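Local coordinates for hypothetical protein PA3967 (Pseudomonas aeruginosa, PDB 1TU9), which is of unknown function but folds as a globin and binds heme, and may carry oxygen as other members of that family do, at residues Arg28-Leu31 with Gln36-Ala39; Glu89-Trp94 with Val127-Tyr132. All blocks are in the same frame, centred on the assembly; numbering follows the deposited sequence.

Starting from the N terminus, the chain first reaches contact 1, where helix 22-32 hands over to helix 35-40 and 28-31 packs on 36-39, closing a tight corner of only four intervening residues. Contact 2 comes later: 89-94, at the start of helix 90-105, meets 127-132 at the end of helix 111-130, and so closes a largely helical loop of 32 residues. The two follow in series, neither nested nor crossed, with centres about 15 Å apart. They are joined in space, because Phe-30 and Ile-37 of contact 1 pack on Trp-94 and Leu-90 of contact 2, and both contacts touch the heme, uniting early and late helices of the globin fold.

Contact 1. Residues Arg28-Leu31 with Gln36-Ala39; sequences RHFL and QIRA. With HEM (protoporphyrin IX containing Fe), chain B.
The side chain of Phe-30 swings its CG opposite the backbone nitrogen (chi1 -172°), and Ile-37 places its CG2 branch in the same relation to its own nitrogen, which aims ring and methyl at each other across the corner. Ile-37 CG2 lies 3.7 Å from the ring centroid of Phe-30, almost exactly on the ring normal, a CH-pi contact over one face. The other branch of the isoleucine runs on to the rim, where Ile-37 CD1 meets Phe-30 CE1 at 3.7 Å. A beta-branched residue suits this place because one arm covers the ring while the other reaches the porphyrin, Ile-37 CD1 lying 3.7 Å from the vinyl carbon HEM CBC. The phenyl ring turns its edge to the pyrrole that carries this vinyl group, with Phe-30 CZ 3.7 Å from HEM CMC. Leu-31 extends the apolar patch, its CD2 lying 4.1 Å from Ile-37 CG2.

At the outer margin the bent arginine chain brings the edge of its guanidinium to the C-terminal end of helix 22-32. Arg-38 NH1 donates to Leu-31 O at 2.9 Å, a moderately bent bond (143° at the hydrogen), the oxygen lying somewhat out of the guanidinium plane. That carbonyl belongs to the helix's C-terminal turn, whose partial negative charge probably favours a cation here. The preceding carbonyl, that of Phe-30, accepts from Ser-33 OG. The contact thus lies in the corner between helices 22-32 and 35-40, the B and C helices of the globin fold, while helix 90-105 lies against it: Phe-30 meets Trp-94 edge-to-face and packs on Ala-97.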
loop_
_atom_site.group_PDB
_atom_site.type_symbol
_atom_site.label_atom_id
_atom_site.label_comp_id
_atom_site.label_asym_id
_atom_site.label_seq_id
_atom_site.Cartn_x
_atom_site.Cartn_y
_atom_site.Cartn_z
ATOM N N ARG A 28 -3.892 -11.781 1.413
ATOM C CA ARG A 28 -3.645 -13.121 0.920
ATOM C C ARG A 28 -2.531 -13.080 -0.137
ATOM O O ARG A 28 -1.604 -13.877 -0.116
ATOM C CB ARG A 28 -4.919 -13.755 0.356
ATOM C CG ARG A 28 -4.706 -15.130 -0.228
ATOM C CD ARG A 28 -5.992 -15.863 -0.534
ATOM N NE ARG A 28 -6.946 -15.069 -1.307
ATOM C CZ ARG A 28 -6.957 -14.966 -2.629
ATOM N NH1 ARG A 28 -6.029 -15.553 -3.365
ATOM N NH2 ARG A 28 -7.904 -14.267 -3.225
ATOM N N HIS A 29 -2.630 -12.135 -1.067
ATOM C CA HIS A 29 -1.622 -12.045 -2.118
ATOM C C HIS A 29 -0.253 -11.629 -1.554
ATOM O O HIS A 29 0.782 -12.149 -1.953
ATOM C CB HIS A 29 -2.015 -11.029 -3.179
ATOM C CG HIS A 29 -3.323 -11.306 -3.840
ATOM N ND1 HIS A 29 -3.722 -12.563 -4.232
ATOM C CD2 HIS A 29 -4.302 -10.463 -4.234
ATOM C CE1 HIS A 29 -4.904 -12.480 -4.825
ATOM N NE2 HIS A 29 -5.282 -11.219 -4.827
ATOM N N PHE A 30 -0.269 -10.663 -0.648
ATOM C CA PHE A 30 0.958 -10.118 -0.078
ATOM C C PHE A 30 1.696 -11.193 0.737
ATOM O O PHE A 30 2.893 -11.418 0.549
ATOM C CB PHE A 30 0.588 -8.902 0.772
ATOM C CG PHE A 30 1.766 -8.092 1.289
ATOM C CD1 PHE A 30 2.927 -7.907 0.553
ATOM C CD2 PHE A 30 1.656 -7.444 2.498
ATOM C CE1 PHE A 30 3.979 -7.118 1.055
ATOM C CE2 PHE A 30 2.689 -6.652 2.988
ATOM C CZ PHE A 30 3.839 -6.489 2.252
ATOM N N LEU A 31 0.978 -11.876 1.613
ATOM C CA LEU A 31 1.575 -12.953 2.405
ATOM C C LEU A 31 2.110 -14.071 1.513
ATOM O O LEU A 31 3.172 -14.631 1.784
ATOM C CB LEU A 31 0.559 -13.533 3.384
ATOM C CG LEU A 31 0.108 -12.611 4.500
ATOM C CD1 LEU A 31 -1.155 -13.140 5.182
ATOM C CD2 LEU A 31 1.218 -12.478 5.464
ATOM N N GLN A 36 9.333 -13.941 3.722
ATOM C CA GLN A 36 9.700 -12.782 4.523
ATOM C C GLN A 36 8.479 -11.999 4.989
ATOM O O GLN A 36 8.467 -11.462 6.095
ATOM C CB GLN A 36 10.613 -11.846 3.747
ATOM C CG GLN A 36 11.989 -12.413 3.440
ATOM C CD GLN A 36 12.852 -11.433 2.677
ATOM O OE1 GLN A 36 13.048 -10.300 3.110
ATOM N NE2 GLN A 36 13.354 -11.861 1.525
ATOM N N ILE A 37 7.464 -11.916 4.141
ATOM C CA ILE A 37 6.242 -11.208 4.491
ATOM C C ILE A 37 5.470 -11.997 5.540
ATOM O O ILE A 37 5.011 -11.437 6.523
ATOM C CB ILE A 37 5.348 -10.967 3.253
ATOM C CG1 ILE A 37 6.104 -10.268 2.132
ATOM C CG2 ILE A 37 4.124 -10.145 3.641
ATOM C CD1 ILE A 37 6.754 -9.006 2.516
ATOM N N ARG A 38 5.339 -13.299 5.324
ATOM C CA ARG A 38 4.684 -14.145 6.315
ATOM C C ARG A 38 5.360 -14.048 7.682
ATOM O O ARG A 38 4.685 -13.967 8.706
ATOM C CB ARG A 38 4.661 -15.589 5.845
ATOM C CG ARG A 38 3.810 -15.752 4.633
ATOM C CD ARG A 38 3.597 -17.170 4.175
ATOM N NE ARG A 38 4.797 -17.849 3.677
ATOM C CZ ARG A 38 5.236 -17.824 2.422
ATOM N NH1 ARG A 38 4.654 -17.083 1.495
ATOM N NH2 ARG A 38 6.304 -18.539 2.095
ATOM N N ALA A 39 6.688 -14.031 7.711
ATOM C CA ALA A 39 7.412 -13.932 8.989
ATOM C C ALA A 39 7.140 -12.611 9.688
ATOM O O ALA A 39 6.985 -12.559 10.908
ATOM C CB ALA A 39 8.911 -14.119 8.766
HETATM C CHA HEM B . 2.499 -1.694 10.377
HETATM C CHB HEM B . 1.208 0.936 6.399
HETATM C CHC HEM B . 4.455 -1.430 3.874
HETATM C CHD HEM B . 5.078 -4.602 7.453
HETATM C C1A HEM B . 1.944 -0.732 9.526
HETATM C C2A HEM B . 1.038 0.340 9.916
HETATM C C3A HEM B . 0.676 1.046 8.844
HETATM C C4A HEM B . 1.330 0.477 7.690
HETATM C CMA HEM B . -0.272 2.268 8.836
HETATM C CAA HEM B . 0.585 0.615 11.354
HETATM C CBA HEM B . 1.258 1.903 11.850
HETATM C CGA HEM B . 2.736 1.977 11.522
HETATM O O1A HEM B . 3.521 1.181 12.087
HETATM O O2A HEM B . 3.155 2.842 10.704
HETATM C C1B HEM B . 1.987 0.564 5.346
HETATM C C2B HEM B . 2.008 1.101 3.992
HETATM C C3B HEM B . 2.924 0.444 3.288
HETATM C C4B HEM B . 3.491 -0.545 4.206
HETATM C CMB HEM B . 1.091 2.234 3.472
HETATM C CAB HEM B . 3.299 0.635 1.793
HETATM C CBB HEM B . 3.408 1.841 1.225
HETATM C C1C HEM B . 4.828 -2.526 4.611
HETATM C C2C HEM B . 5.596 -3.601 4.071
HETATM C C3C HEM B . 5.755 -4.504 5.032
HETATM C C4C HEM B . 5.105 -4.005 6.220
HETATM C CMC HEM B . 6.107 -3.643 2.629
HETATM C CAC HEM B . 6.539 -5.811 4.868
HETATM C CBC HEM B . 6.216 -6.919 5.517
HETATM C C1D HEM B . 4.481 -4.121 8.578
HETATM C C2D HEM B . 4.510 -4.798 9.835
HETATM C C3D HEM B . 3.712 -3.929 10.773
HETATM C C4D HEM B . 3.259 -2.794 9.986
HETATM C CMD HEM B . 5.201 -6.129 10.150
HETATM C CAD HEM B . 3.441 -4.290 12.239
HETATM C CBD HEM B . 2.363 -5.387 12.286
HETATM C CGD HEM B . 2.127 -5.866 13.707
HETATM O O1D HEM B . 3.032 -6.533 14.271
HETATM O O2D HEM B . 1.045 -5.580 14.291
HETATM N NA HEM B . 2.081 -0.598 8.161
HETATM N NB HEM B . 2.919 -0.440 5.451
HETATM N NC HEM B . 4.528 -2.786 5.930
HETATM N ND HEM B . 3.750 -2.957 8.698
HETATM FE FE HEM B . 3.334 -1.661 7.185
#

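Contact 2. Residues Glu89-Trp94 with Val127-Tyr132; sequences ELYDLW and VIKSYY. With HEM (protoporphyrin IX containing Fe), chain B; PPI (propanoic acid), chain C.
Tyr-91 and Ile-128 meet in the wall of the heme pocket, where the start of helix 90-105 and the end of helix 111-130, the G and H helices of the globin fold, draw together. The two side chains cross at about a right angle, and Ile-128 CG2 comes obliquely to within 3.1 Å of Tyr-91 OH, a tight fit. A flat aromatic suits the place between heme and helix 111-130: HEM CMC lies over one face of the tyrosine, offset toward the rim, with Tyr-91 CE2 3.5 Å from HEM CHC, and the ring touches His-79, the axial ligand. Ile-128 CD1 reaches the vinyl carbon HEM CBB at 3.8 Å. Trp-94 lays a face over HEM CAB and turns its edge to the bound propanoic acid. PPI O1 coordinates the iron, HEM FE, at 1.9 Å.

Lys-129, extended beyond CG, runs antiparallel past the tyrosine, its CE 3.7 Å from Tyr-91 CB. Its long chain suits the edge of the packed interior, since the methylenes pack along the CB and CD1 side of Tyr-91 while the ammonium passes on to Asp-92. Lys-129 NZ and Asp-92 OD1 form a weak salt bridge at 3.4 Å, so the packing of Ile-128 and the lysine methylenes on Tyr-91 probably contributes more than this charge pair at the exposed margin.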
loop_
_atom_site.group_PDB
_atom_site.type_symbol
_atom_site.label_atom_id
_atom_site.label_comp_id
_atom_site.label_asym_id
_atom_site.label_seq_id
_atom_site.Cartn_x
_atom_site.Cartn_y
_atom_site.Cartn_z
ATOM N N GLU A 89 13.131 -3.816 -0.788
ATOM C CA GLU A 89 12.652 -4.759 -1.798
ATOM C C GLU A 89 11.216 -5.229 -1.538
ATOM O O GLU A 89 10.487 -5.589 -2.466
ATOM C CB GLU A 89 13.580 -5.981 -1.889
ATOM C CG GLU A 89 14.867 -5.766 -2.673
ATOM C CD GLU A 89 15.738 -7.015 -2.730
ATOM O OE1 GLU A 89 15.184 -8.125 -2.914
ATOM O OE2 GLU A 89 16.980 -6.900 -2.606
ATOM N N LEU A 90 10.789 -5.227 -0.285
ATOM C CA LEU A 90 9.472 -5.747 0.061
ATOM C C LEU A 90 8.336 -4.863 -0.445
ATOM O O LEU A 90 7.218 -5.341 -0.620
ATOM C CB LEU A 90 9.360 -6.000 1.566
ATOM C CG LEU A 90 10.390 -7.014 2.100
ATOM C CD1 LEU A 90 10.158 -7.246 3.578
ATOM C CD2 LEU A 90 10.355 -8.343 1.333
ATOM N N TYR A 91 8.601 -3.590 -0.700
ATOM C CA TYR A 91 7.558 -2.689 -1.201
ATOM C C TYR A 91 7.125 -3.042 -2.617
ATOM O O TYR A 91 5.984 -2.773 -3.000
ATOM C CB TYR A 91 7.988 -1.217 -1.108
ATOM C CG TYR A 91 8.137 -0.782 0.310
ATOM C CD1 TYR A 91 9.344 -0.929 0.966
ATOM C CD2 TYR A 91 7.066 -0.285 1.021
ATOM C CE1 TYR A 91 9.483 -0.571 2.285
ATOM C CE2 TYR A 91 7.183 0.079 2.336
ATOM C CZ TYR A 91 8.400 -0.077 2.981
ATOM O OH TYR A 91 8.519 0.275 4.306
ATOM N N ASP A 92 8.001 -3.646 -3.403
ATOM C CA ASP A 92 7.612 -4.071 -4.740
ATOM C C ASP A 92 6.571 -5.181 -4.632
ATOM O O ASP A 92 5.637 -5.252 -5.432
ATOM C CB ASP A 92 8.832 -4.555 -5.533
ATOM C CG ASP A 92 9.948 -3.516 -5.602
ATOM O OD1 ASP A 92 9.695 -2.315 -5.380
ATOM O OD2 ASP A 92 11.121 -3.825 -5.884
ATOM N N LEU A 93 6.734 -6.058 -3.648
ATOM C CA LEU A 93 5.758 -7.120 -3.398
ATOM C C LEU A 93 4.440 -6.568 -2.877
ATOM O O LEU A 93 3.364 -7.054 -3.251
ATOM C CB LEU A 93 6.328 -8.147 -2.424
ATOM C CG LEU A 93 7.620 -8.849 -2.845
ATOM C CD1 LEU A 93 8.077 -9.776 -1.737
ATOM C CD2 LEU A 93 7.446 -9.595 -4.157
ATOM N N TRP A 94 4.513 -5.544 -2.036
ATOM C CA TRP A 94 3.327 -4.853 -1.544
ATOM C C TRP A 94 2.544 -4.261 -2.713
ATOM O O TRP A 94 1.331 -4.443 -2.835
ATOM C CB TRP A 94 3.774 -3.762 -0.565
ATOM C CG TRP A 94 2.676 -2.994 0.112
ATOM C CD1 TRP A 94 2.137 -3.243 1.339
ATOM C CD2 TRP A 94 2.001 -1.822 -0.373
ATOM N NE1 TRP A 94 1.157 -2.325 1.630
ATOM C CE2 TRP A 94 1.048 -1.445 0.588
ATOM C CE3 TRP A 94 2.087 -1.062 -1.542
ATOM C CZ2 TRP A 94 0.208 -0.345 0.427
ATOM C CZ3 TRP A 94 1.253 0.036 -1.694
ATOM C CH2 TRP A 94 0.333 0.385 -0.718
ATOM N N VAL A 127 9.414 7.787 -0.550
ATOM C CA VAL A 127 9.710 8.492 0.694
ATOM C C VAL A 127 9.986 7.473 1.810
ATOM O O VAL A 127 10.992 7.562 2.526
ATOM C CB VAL A 127 8.572 9.440 1.102
ATOM C CG1 VAL A 127 8.846 10.081 2.450
ATOM C CG2 VAL A 127 8.353 10.528 0.029
ATOM N N ILE A 128 9.115 6.479 1.936
ATOM C CA ILE A 128 9.255 5.493 3.000
ATOM C C ILE A 128 10.588 4.765 2.875
ATOM O O ILE A 128 11.335 4.661 3.861
ATOM C CB ILE A 128 8.074 4.510 2.983
ATOM C CG1 ILE A 128 6.791 5.251 3.337
ATOM C CG2 ILE A 128 8.317 3.359 3.977
ATOM C CD1 ILE A 128 5.534 4.475 3.045
ATOM N N LYS A 129 10.906 4.279 1.679
ATOM C CA LYS A 129 12.154 3.554 1.414
ATOM C C LYS A 129 13.373 4.380 1.760
ATOM O O LYS A 129 14.394 3.833 2.214
ATOM C CB LYS A 129 12.278 3.166 -0.063
ATOM C CG LYS A 129 11.411 2.025 -0.512
ATOM C CD LYS A 129 11.684 1.778 -1.989
ATOM C CE LYS A 129 10.911 0.619 -2.549
ATOM N NZ LYS A 129 11.143 0.492 -4.013
ATOM N N SER A 130 13.282 5.688 1.533
ATOM C CA SER A 130 14.431 6.569 1.697
ATOM C C SER A 130 14.884 6.633 3.143
ATOM O O SER A 130 16.045 6.965 3.418
ATOM C CB SER A 130 14.140 7.969 1.153
ATOM O OG SER A 130 13.299 8.723 1.976
ATOM N N TYR A 131 13.977 6.308 4.061
ATOM C CA TYR A 131 14.282 6.322 5.490
ATOM C C TYR A 131 14.775 4.979 6.028
ATOM O O TYR A 131 15.145 4.891 7.196
ATOM C CB TYR A 131 13.052 6.795 6.280
ATOM C CG TYR A 131 12.855 8.285 6.134
ATOM C CD1 TYR A 131 11.889 8.805 5.294
ATOM C CD2 TYR A 131 13.704 9.183 6.787
ATOM C CE1 TYR A 131 11.725 10.179 5.141
ATOM C CE2 TYR A 131 13.556 10.556 6.632
ATOM C CZ TYR A 131 12.563 11.046 5.812
ATOM O OH TYR A 131 12.406 12.408 5.640
ATOM N N TYR A 132 14.850 3.951 5.201
ATOM C CA TYR A 132 15.151 2.624 5.724
ATOM C C TYR A 132 16.445 2.568 6.563
ATOM O O TYR A 132 16.466 2.039 7.676
ATOM C CB TYR A 132 15.217 1.589 4.600
ATOM C CG TYR A 132 15.648 0.250 5.129
ATOM C CD1 TYR A 132 14.777 -0.528 5.893
ATOM C CD2 TYR A 132 16.931 -0.221 4.936
ATOM C CE1 TYR A 132 15.165 -1.752 6.409
ATOM C CE2 TYR A 132 17.343 -1.428 5.469
ATOM C CZ TYR A 132 16.459 -2.192 6.209
ATOM O OH TYR A 132 16.863 -3.385 6.750
HETATM C CHA HEM B . 2.499 -1.694 10.377
HETATM C CHB HEM B . 1.208 0.936 6.399
HETATM C CHC HEM B . 4.455 -1.430 3.874
HETATM C CHD HEM B . 5.078 -4.602 7.453
HETATM C C1A HEM B . 1.944 -0.732 9.526
HETATM C C2A HEM B . 1.038 0.340 9.916
HETATM C C3A HEM B . 0.676 1.046 8.844
HETATM C C4A HEM B . 1.330 0.477 7.690
HETATM C CMA HEM B . -0.272 2.268 8.836
HETATM C CAA HEM B . 0.585 0.615 11.354
HETATM C CBA HEM B . 1.258 1.903 11.850
HETATM C CGA HEM B . 2.736 1.977 11.522
HETATM O O1A HEM B . 3.521 1.181 12.087
HETATM O O2A HEM B . 3.155 2.842 10.704
HETATM C C1B HEM B . 1.987 0.564 5.346
HETATM C C2B HEM B . 2.008 1.101 3.992
HETATM C C3B HEM B . 2.924 0.444 3.288
HETATM C C4B HEM B . 3.491 -0.545 4.206
HETATM C CMB HEM B . 1.091 2.234 3.472
HETATM C CAB HEM B . 3.299 0.635 1.793
HETATM C CBB HEM B . 3.408 1.841 1.225
HETATM C C1C HEM B . 4.828 -2.526 4.611
HETATM C C2C HEM B . 5.596 -3.601 4.071
HETATM C C3C HEM B . 5.755 -4.504 5.032
HETATM C C4C HEM B . 5.105 -4.005 6.220
HETATM C CMC HEM B . 6.107 -3.643 2.629
HETATM C CAC HEM B . 6.539 -5.811 4.868
HETATM C CBC HEM B . 6.216 -6.919 5.517
HETATM C C1D HEM B . 4.481 -4.121 8.578
HETATM C C2D HEM B . 4.510 -4.798 9.835
HETATM C C3D HEM B . 3.712 -3.929 10.773
HETATM C C4D HEM B . 3.259 -2.794 9.986
HETATM C CMD HEM B . 5.201 -6.129 10.150
HETATM C CAD HEM B . 3.441 -4.290 12.239
HETATM C CBD HEM B . 2.363 -5.387 12.286
HETATM C CGD HEM B . 2.127 -5.866 13.707
HETATM O O1D HEM B . 3.032 -6.533 14.271
HETATM O O2D HEM B . 1.045 -5.580 14.291
HETATM N NA HEM B . 2.081 -0.598 8.161
HETATM N NB HEM B . 2.919 -0.440 5.451
HETATM N NC HEM B . 4.528 -2.786 5.930
HETATM N ND HEM B . 3.750 -2.957 8.698
HETATM FE FE HEM B . 3.334 -1.661 7.185
HETATM C C1 PPI C . 1.180 -3.308 6.386
HETATM C C2 PPI C . 1.523 -3.242 4.945
HETATM C C3 PPI C . 0.556 -4.098 4.243
HETATM O O1 PPI C . 1.814 -2.741 7.219
HETATM O O2 PPI C . 0.138 -4.057 6.785
#